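Local coordinates for glucose-1-phosphate thymidylyltransferase (PDB 4ECM), which catalyses the transfer of a thymidylyl group to glucose 1-phosphate, giving dTDP-glucose and pyrophosphate, a step on the route to dTDP-L-rhamnose, at residues A[93-96]-A[97-101]. Residues are numbered along the deposited sequence; the frame is centred on the assembly and turned at random. Where two conformers were deposited one is given.
Sequences QEFG and VSFTY
Phe95 packs its CB against Val97 CG2 at 4.1 Å and brings its ring to that of Phe99. The aromatic side chains cross at about a right angle. Phe95 CD2 comes to the edge of the Phe99 ring, near its plane, at 4.0 Å from Phe99 CE2. Within 97-101, Val97 CG2 also lies over one face of the Phe99 ring, 3.4 Å above its plane and offset toward the rim. A chi1 of -62° sets Val97 CG1 anti to the carbonyl carbon and leaves CG2 where it touches both phenylalanines. The cluster spans the turn: Phe95 ends the 3-10 segment 93-95, closed by a backbone hydrogen bond of 3.1 Å from Gly96 N to Gln93 O. Gly96 takes a positive phi (71°) and leads on to Val97. This is the return from helix 82-89 to strand 98-103 in a beta-alpha-beta crossover from the parallel strand 72-77 of the nucleotidyltransferase domain. Phe99 also packs on Leu89 of that helix and Val62 of helix 57-67. The Phe95 ring meets Tyr59 edge-to-face. Phe99 O accepts a hydrogen bond from Arg102 NE of a second subunit. No hydrogen bond joins 93-96 to 97-101, so their side-chain contact rests on apolar packing of Phe95 on Val97 CG2 and on the edge of the Phe99 ring.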
loop_
_atom_site.group_PDB
_atom_site.type_symbol
_atom_site.label_atom_id
_atom_site.label_comp_id
_atom_site.label_asym_id
_atom_site.label_seq_id
_atom_site.Cartn_x
_atom_site.Cartn_y
_atom_site.Cartn_z
ATOM N N GLN A 93 5.597 20.492 -0.666
ATOM C CA GLN A 93 6.750 21.291 -0.270
ATOM C C GLN A 93 7.981 21.039 -1.142
ATOM O O GLN A 93 8.682 21.977 -1.499
ATOM C CB GLN A 93 7.081 21.030 1.200
ATOM C CG GLN A 93 7.710 22.224 1.937
ATOM C CD GLN A 93 9.159 22.477 1.593
ATOM O OE1 GLN A 93 9.920 21.548 1.268
ATOM N NE2 GLN A 93 9.571 23.747 1.701
ATOM N N GLU A 94 8.236 19.784 -1.487
ATOM C CA GLU A 94 9.388 19.456 -2.317
ATOM C C GLU A 94 9.299 20.089 -3.714
ATOM O O GLU A 94 10.327 20.321 -4.354
ATOM C CB GLU A 94 9.569 17.933 -2.407
ATOM C CG GLU A 94 9.870 17.294 -1.060
ATOM C CD GLU A 94 10.083 15.793 -1.137
ATOM O OE1 GLU A 94 10.071 15.229 -2.258
ATOM O OE2 GLU A 94 10.269 15.176 -0.066
ATOM N N PHE A 95 8.079 20.386 -4.169
ATOM C CA PHE A 95 7.859 21.002 -5.489
ATOM C C PHE A 95 7.577 22.496 -5.420
ATOM O O PHE A 95 7.258 23.110 -6.428
ATOM C CB PHE A 95 6.658 20.346 -6.185
ATOM C CG PHE A 95 6.719 18.853 -6.228
ATOM C CD1 PHE A 95 7.571 18.202 -7.106
ATOM C CD2 PHE A 95 5.915 18.089 -5.408
ATOM C CE1 PHE A 95 7.631 16.806 -7.150
ATOM C CE2 PHE A 95 5.976 16.705 -5.445
ATOM C CZ PHE A 95 6.838 16.065 -6.323
ATOM N N GLY A 96 7.687 23.099 -4.251
ATOM C CA GLY A 96 7.350 24.510 -4.124
ATOM C C GLY A 96 5.848 24.807 -4.225
ATOM O O GLY A 96 5.455 25.936 -4.527
ATOM N N VAL A 97 4.994 23.806 -3.988
ATOM C CA VAL A 97 3.544 24.031 -4.007
ATOM C C VAL A 97 2.913 23.534 -2.710
ATOM O O VAL A 97 3.600 23.128 -1.787
ATOM C CB VAL A 97 2.850 23.392 -5.216
ATOM C CG1 VAL A 97 3.374 24.004 -6.512
ATOM C CG2 VAL A 97 3.022 21.859 -5.190
ATOM N N SER A 98 1.592 23.563 -2.653
ATOM C CA SER A 98 0.883 23.184 -1.466
ATOM C C SER A 98 -0.351 22.374 -1.886
ATOM O O SER A 98 -1.197 22.885 -2.622
ATOM C CB SER A 98 0.525 24.470 -0.742
ATOM O OG SER A 98 -0.025 24.220 0.504
ATOM N N PHE A 99 -0.434 21.110 -1.445
ATOM C CA PHE A 99 -1.518 20.219 -1.848
ATOM C C PHE A 99 -2.570 19.967 -0.784
ATOM O O PHE A 99 -2.278 19.908 0.405
ATOM C CB PHE A 99 -0.977 18.834 -2.279
ATOM C CG PHE A 99 -0.118 18.861 -3.525
ATOM C CD1 PHE A 99 -0.617 19.362 -4.715
ATOM C CD2 PHE A 99 1.160 18.324 -3.516
ATOM C CE1 PHE A 99 0.159 19.383 -5.857
ATOM C CE2 PHE A 99 1.950 18.334 -4.658
ATOM C CZ PHE A 99 1.450 18.856 -5.831
ATOM N N THR A 100 -3.795 19.778 -1.246
ATOM C CA THR A 100 -4.929 19.407 -0.400
ATOM C C THR A 100 -5.616 18.288 -1.188
ATOM O O THR A 100 -5.750 18.393 -2.414
ATOM C CB THR A 100 -5.860 20.609 -0.150
ATOM O OG1 THR A 100 -5.125 21.640 0.526
ATOM C CG2 THR A 100 -7.085 20.218 0.714
ATOM N N TYR A 101 -6.039 17.219 -0.510
ATOM C CA TYR A 101 -6.621 16.068 -1.184
ATOM C C TYR A 101 -8.056 15.731 -0.801
ATOM O O TYR A 101 -8.442 15.813 0.370
ATOM C CB TYR A 101 -5.775 14.812 -0.873
ATOM C CG TYR A 101 -4.304 14.904 -1.256
ATOM C CD1 TYR A 101 -3.850 14.446 -2.490
ATOM C CD2 TYR A 101 -3.362 15.396 -0.360
ATOM C CE1 TYR A 101 -2.465 14.516 -2.844
ATOM C CE2 TYR A 101 -1.988 15.472 -0.699
ATOM C CZ TYR A 101 -1.556 15.025 -1.941
ATOM O OH TYR A 101 -0.226 15.093 -2.256
#